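PDB 3G6S: putative endonuclease/exonuclease/phosphatase family protein from Bacteroides vulgatus ATCC 8482, which probably acts as a nuclease or related phosphoesterase of the endonuclease/exonuclease/phosphatase family, cutting phosphodiester bonds, although its natural substrate is not established. Local coordinates for residues V205-H210 with E218-I223; E238-V243 with H251-A256. All blocks are in the same frame, centred on the assembly; numbering follows the deposited sequence.

How the contacts relate
The two contacts come one after the other along the chain, with centres about 10 Å apart on the same side of the molecule. Contact 1 folds back the loop that leaves strand 201-204 of one sheet and enters strand 224-228 of the other. Contact 2 then pairs the end of strand 233-239 with the start of strand 254-260, neighbours in the first sheet. They are stitched together by two probable backbone hydrogen bonds, V205 N to I239 O and T208 O to N252 N, each 2.8 Å. F209 also packs on H251, the last residue of the S249-D250-H251 sequence that matches the Ser-Asp-His signature of DNase I-like enzymes, so 251-256 begins in, and contact 1 adjoins, this probable active-site region.

Contact 1: residues V205-H210 with E218-I223; sequences VDYTFH and EDCEKI
C220 meets the ring of Y207 obliquely, with CB 3.2 Å from Y207 CD2. Its sulfur sits 4.2 Å from the ring centroid and 35° off the ring normal, a sulfur-aromatic contact. V205 CG2 lies over one face, toward the rim, on the other side of the ring plane from the sulfur, which leaves the tyrosine between a cysteine and a valine methyl. Y207 can lie here because its CG is turned between the backbone N and the carbonyl carbon (chi1 56°), and its hydroxyl goes on to a hydrogen bond with E242 OE2. With an alanine in place of Y207, C220 would probably lose its aromatic neighbour and E242 OE2 the hydroxyl that binds it. Both segments belong to one long connection that carries the chain from the edge strand 201-204 of one sheet to strand 224-228 of the other, in the two-sheet core of the DNase I-like fold. The backbone fastening is a shared acceptor: E221 O takes T208 N at 3.1 Å, the amide approaching from above the carbonyl plane, and more weakly F209 N at 3.3 Å. T208 lays CG2 alongside K222, 3.4 Å from K222 CA, while its hydroxyl, anti to the backbone N (chi1 -178°), is directed to D224 OD1 and N252 O. One residue further on, F209 CB packs loosely at 4.1 Å on I223 CD1, the tip of the isoleucine, and the F209 ring leads off to meet H251.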
loop_
_atom_site.group_PDB
_atom_site.type_symbol
_atom_site.label_atom_id
_atom_site.label_comp_id
_atom_site.label_asym_id
_atom_site.label_seq_id
_atom_site.Cartn_x
_atom_site.Cartn_y
_atom_site.Cartn_z
ATOM N N VAL A 205 4.853 17.196 -0.100
ATOM C CA VAL A 205 4.513 17.442 -1.497
ATOM C C VAL A 205 3.156 16.813 -1.831
ATOM O O VAL A 205 2.628 16.025 -1.044
ATOM C CB VAL A 205 5.617 16.862 -2.413
ATOM C CG1 VAL A 205 6.917 17.627 -2.194
ATOM C CG2 VAL A 205 5.850 15.378 -2.094
ATOM N N ASP A 206 2.591 17.159 -2.987
ATOM C CA ASP A 206 1.285 16.626 -3.387
ATOM C C ASP A 206 1.334 15.597 -4.516
ATOM O O ASP A 206 0.308 15.263 -5.108
ATOM C CB ASP A 206 0.326 17.768 -3.770
ATOM C CG ASP A 206 0.909 18.700 -4.817
ATOM O OD1 ASP A 206 1.507 18.206 -5.800
ATOM O OD2 ASP A 206 0.755 19.934 -4.669
ATOM N N TYR A 207 2.529 15.098 -4.816
ATOM C CA TYR A 207 2.696 14.089 -5.858
ATOM C C TYR A 207 3.439 12.902 -5.252
ATOM O O TYR A 207 4.178 13.061 -4.281
ATOM C CB TYR A 207 3.482 14.656 -7.044
ATOM C CG TYR A 207 4.831 15.232 -6.680
ATOM C CD1 TYR A 207 4.944 16.523 -6.165
ATOM C CD2 TYR A 207 5.999 14.484 -6.853
ATOM C CE1 TYR A 207 6.188 17.058 -5.836
ATOM C CE2 TYR A 207 7.244 15.011 -6.526
ATOM C CZ TYR A 207 7.327 16.297 -6.018
ATOM O OH TYR A 207 8.549 16.827 -5.692
ATOM N N THR A 208 3.251 11.726 -5.840
ATOM C CA THR A 208 3.860 10.506 -5.332
ATOM C C THR A 208 4.776 9.776 -6.326
ATOM O O THR A 208 5.389 8.754 -5.996
ATOM C CB THR A 208 2.742 9.536 -4.828
ATOM O OG1 THR A 208 3.323 8.345 -4.280
ATOM C CG2 THR A 208 1.830 9.146 -5.966
ATOM N N PHE A 209 4.870 10.285 -7.546
ATOM C CA PHE A 209 5.744 9.673 -8.538
ATOM C C PHE A 209 6.596 10.740 -9.217
ATOM O O PHE A 209 6.076 11.731 -9.710
ATOM C CB PHE A 209 4.930 8.922 -9.583
ATOM C CG PHE A 209 5.773 8.143 -10.545
ATOM C CD1 PHE A 209 6.531 7.059 -10.099
ATOM C CD2 PHE A 209 5.834 8.510 -11.889
ATOM C CE1 PHE A 209 7.347 6.350 -10.979
ATOM C CE2 PHE A 209 6.643 7.815 -12.785
ATOM C CZ PHE A 209 7.406 6.728 -12.334
ATOM N N HIS A 210 7.906 10.533 -9.243
ATOM C CA HIS A 210 8.821 11.495 -9.846
ATOM C C HIS A 210 9.864 10.807 -10.729
ATOM O O HIS A 210 10.722 11.468 -11.311
ATOM C CB HIS A 210 9.511 12.287 -8.735
ATOM C CG HIS A 210 10.022 11.426 -7.620
ATOM N ND1 HIS A 210 11.088 10.568 -7.771
ATOM C CD2 HIS A 210 9.577 11.258 -6.351
ATOM C CE1 HIS A 210 11.280 9.905 -6.643
ATOM N NE2 HIS A 210 10.377 10.304 -5.767
ATOM N N GLU A 218 6.181 20.128 -10.963
ATOM C CA GLU A 218 4.911 20.588 -11.511
ATOM C C GLU A 218 4.203 19.565 -12.391
ATOM O O GLU A 218 2.981 19.602 -12.522
ATOM C CB GLU A 218 5.098 21.890 -12.303
ATOM C CG GLU A 218 6.076 21.785 -13.461
ATOM C CD GLU A 218 7.482 22.210 -13.076
ATOM O OE1 GLU A 218 7.998 21.700 -12.050
ATOM O OE2 GLU A 218 8.071 23.048 -13.805
ATOM N N ASP A 219 4.956 18.650 -12.990
ATOM C CA ASP A 219 4.348 17.643 -13.857
ATOM C C ASP A 219 4.161 16.287 -13.193
ATOM O O ASP A 219 3.762 15.324 -13.845
ATOM C CB ASP A 219 5.166 17.468 -15.142
ATOM C CG ASP A 219 5.209 18.731 -15.984
ATOM O OD1 ASP A 219 4.167 19.420 -16.080
ATOM O OD2 ASP A 219 6.278 19.024 -16.564
ATOM N N CYS A 220 4.449 16.204 -11.901
ATOM C CA CYS A 220 4.297 14.944 -11.186
ATOM C C CYS A 220 2.850 14.724 -10.748
ATOM O O CYS A 220 2.117 15.672 -10.450
ATOM C CB CYS A 220 5.214 14.914 -9.970
ATOM S SG CYS A 220 6.962 14.804 -10.353
ATOM N N GLU A 221 2.450 13.461 -10.711
ATOM C CA GLU A 221 1.099 13.115 -10.322
ATOM C C GLU A 221 1.078 12.247 -9.077
ATOM O O GLU A 221 2.088 11.645 -8.692
ATOM C CB GLU A 221 0.404 12.355 -11.440
ATOM C CG GLU A 221 0.573 12.956 -12.813
ATOM C CD GLU A 221 -0.158 12.151 -13.861
ATOM O OE1 GLU A 221 -0.095 10.896 -13.793
ATOM O OE2 GLU A 221 -0.781 12.767 -14.757
ATOM N N LYS A 222 -0.096 12.186 -8.458
ATOM C CA LYS A 222 -0.308 11.378 -7.266
ATOM C C LYS A 222 -1.058 10.130 -7.713
ATOM O O LYS A 222 -2.201 10.221 -8.146
ATOM C CB LYS A 222 -1.142 12.155 -6.242
ATOM C CG LYS A 222 -1.558 11.338 -5.036
ATOM C CD LYS A 222 -2.071 12.239 -3.928
ATOM C CE LYS A 222 -2.110 11.511 -2.581
ATOM N NZ LYS A 222 -3.076 10.376 -2.572
ATOM N N ILE A 223 -0.414 8.972 -7.625
ATOM C CA ILE A 223 -1.049 7.729 -8.035
ATOM C C ILE A 223 -1.112 6.732 -6.902
ATOM O O ILE A 223 -1.566 5.602 -7.088
ATOM C CB ILE A 223 -0.317 7.075 -9.213
ATOM C CG1 ILE A 223 1.122 6.749 -8.819
ATOM C CG2 ILE A 223 -0.342 8.021 -10.408
ATOM C CD1 ILE A 223 1.938 6.146 -9.938
#

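Contact 2: residues E238-V243 with H251-A256; sequences EIPAEV and HNPQLA
E238 O receives the N-H of L255 at 2.8 Å, while the CA-H of Q254 leans on the same oxygen from 3.6 Å. With the return bond from E238 N to L255 O, 3.1 Å, this makes E238 and L255 an antiparallel hydrogen-bonded pair between strands 233-239 and 254-260, adjacent members of one of the two sheets of the DNase I-like fold. The next such pair would fall on P240 and P253, but neither proline has an N-H to give, and regular pairing stops there. Instead the two rings pack against each other, CG of P240 to CG of P253 at 3.7 Å, and P240 CD rests on P253 O. F33 of helix 27-36 touches both prolines, so this side of the sheet is covered by that helix. I239 and Q254 project to the other side, toward the second sheet, where Q254 also meets I226; I239 CG1 lies 3.6 Å from Q254 CG. The second branch of I239, CG2, anti to the backbone N and beside the carbonyl carbon, points onward toward N252 and touches its CB; the two side chains cross at about a right angle.

Beyond the prolines, the two segments are tied by side chains. N252 ND2 donates to E242 OE1 at 2.9 Å, with the carboxylate and amide planes only 23° apart. The amide is held from its other end as well, N252 OD1 being bound weakly by H210 NE2. E242 bends at chi2 (-58°) to bring its carboxylate round, and its CB settles 3.3 Å from N252 OD1.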
loop_
_atom_site.group_PDB
_atom_site.type_symbol
_atom_site.label_atom_id
_atom_site.label_comp_id
_atom_site.label_asym_id
_atom_site.label_seq_id
_atom_site.Cartn_x
_atom_site.Cartn_y
_atom_site.Cartn_z
ATOM N N GLU A 238 1.220 13.056 5.310
ATOM C CA GLU A 238 2.461 13.646 4.868
ATOM C C GLU A 238 3.059 12.858 3.719
ATOM O O GLU A 238 3.024 11.627 3.699
ATOM C CB GLU A 238 3.463 13.705 6.014
ATOM C CG GLU A 238 4.809 14.252 5.581
ATOM C CD GLU A 238 5.887 14.030 6.614
ATOM O OE1 GLU A 238 5.722 14.497 7.765
ATOM O OE2 GLU A 238 6.904 13.386 6.273
ATOM N N ILE A 239 3.596 13.584 2.751
ATOM C CA ILE A 239 4.242 12.967 1.607
ATOM C C ILE A 239 5.578 13.684 1.514
ATOM O O ILE A 239 5.670 14.766 0.947
ATOM C CB ILE A 239 3.430 13.181 0.311
ATOM C CG1 ILE A 239 2.060 12.506 0.439
ATOM C CG2 ILE A 239 4.181 12.603 -0.877
ATOM C CD1 ILE A 239 1.148 12.740 -0.752
ATOM N N PRO A 240 6.629 13.099 2.105
ATOM C CA PRO A 240 7.965 13.700 2.088
ATOM C C PRO A 240 8.537 13.844 0.689
ATOM O O PRO A 240 8.436 12.927 -0.134
ATOM C CB PRO A 240 8.781 12.750 2.957
ATOM C CG PRO A 240 8.120 11.418 2.704
ATOM C CD PRO A 240 6.652 11.786 2.778
ATOM N N ALA A 241 9.127 15.002 0.410
ATOM C CA ALA A 241 9.721 15.234 -0.903
ATOM C C ALA A 241 10.911 14.299 -1.082
ATOM O O ALA A 241 11.633 13.995 -0.133
ATOM C CB ALA A 241 10.171 16.684 -1.038
ATOM N N GLU A 242 11.097 13.838 -2.308
ATOM C CA GLU A 242 12.194 12.951 -2.605
ATOM C C GLU A 242 13.491 13.751 -2.514
ATOM O O GLU A 242 13.475 14.975 -2.643
ATOM C CB GLU A 242 12.003 12.329 -3.999
ATOM C CG GLU A 242 12.020 13.284 -5.213
ATOM C CD GLU A 242 10.965 14.393 -5.180
ATOM O OE1 GLU A 242 9.864 14.205 -4.614
ATOM O OE2 GLU A 242 11.241 15.466 -5.760
ATOM N N VAL A 243 14.605 13.073 -2.255
ATOM C CA VAL A 243 15.890 13.754 -2.157
ATOM C C VAL A 243 16.794 13.215 -3.257
ATOM O O VAL A 243 17.170 12.047 -3.233
ATOM C CB VAL A 243 16.547 13.506 -0.786
ATOM C CG1 VAL A 243 17.770 14.388 -0.640
ATOM C CG2 VAL A 243 15.550 13.788 0.328
ATOM N N HIS A 251 9.146 6.459 -6.263
ATOM C CA HIS A 251 7.895 6.912 -5.669
ATOM C C HIS A 251 8.139 7.595 -4.325
ATOM O O HIS A 251 9.200 7.441 -3.713
ATOM C CB HIS A 251 6.946 5.741 -5.415
ATOM C CG HIS A 251 6.205 5.271 -6.625
ATOM N ND1 HIS A 251 6.782 4.479 -7.593
ATOM C CD2 HIS A 251 4.913 5.437 -6.994
ATOM C CE1 HIS A 251 5.876 4.171 -8.504
ATOM N NE2 HIS A 251 4.733 4.739 -8.164
ATOM N N ASN A 252 7.143 8.354 -3.878
ATOM C CA ASN A 252 7.195 9.016 -2.585
ATOM C C ASN A 252 6.181 8.308 -1.682
ATOM O O ASN A 252 5.049 8.067 -2.075
ATOM C CB ASN A 252 6.819 10.496 -2.696
ATOM C CG ASN A 252 8.014 11.387 -3.028
ATOM O OD1 ASN A 252 9.176 10.986 -2.866
ATOM N ND2 ASN A 252 7.733 12.609 -3.473
ATOM N N PRO A 253 6.578 7.946 -0.461
ATOM C CA PRO A 253 5.656 7.269 0.458
ATOM C C PRO A 253 4.604 8.248 0.974
ATOM O O PRO A 253 4.837 9.461 1.009
ATOM C CB PRO A 253 6.578 6.797 1.574
ATOM C CG PRO A 253 7.573 7.935 1.641
ATOM C CD PRO A 253 7.879 8.191 0.183
ATOM N N GLN A 254 3.446 7.726 1.367
ATOM C CA GLN A 254 2.388 8.572 1.908
ATOM C C GLN A 254 2.074 8.130 3.334
ATOM O O GLN A 254 1.533 7.042 3.541
ATOM C CB GLN A 254 1.113 8.470 1.070
ATOM C CG GLN A 254 0.143 9.615 1.350
ATOM C CD GLN A 254 -1.306 9.314 0.973
ATOM O OE1 GLN A 254 -1.591 8.699 -0.057
ATOM N NE2 GLN A 254 -2.230 9.769 1.808
ATOM N N LEU A 255 2.411 8.960 4.319
ATOM C CA LEU A 255 2.129 8.603 5.709
ATOM C C LEU A 255 0.767 9.129 6.145
ATOM O O LEU A 255 0.254 10.094 5.584
ATOM C CB LEU A 255 3.207 9.148 6.652
ATOM C CG LEU A 255 4.672 8.925 6.259
ATOM C CD1 LEU A 255 5.567 9.153 7.480
ATOM C CD2 LEU A 255 4.870 7.515 5.735
ATOM N N ALA A 256 0.172 8.487 7.144
ATOM C CA ALA A 256 -1.129 8.920 7.632
ATOM C C ALA A 256 -1.295 8.581 9.101
ATOM O O ALA A 256 -1.197 7.416 9.491
ATOM C CB ALA A 256 -2.242 8.267 6.817
#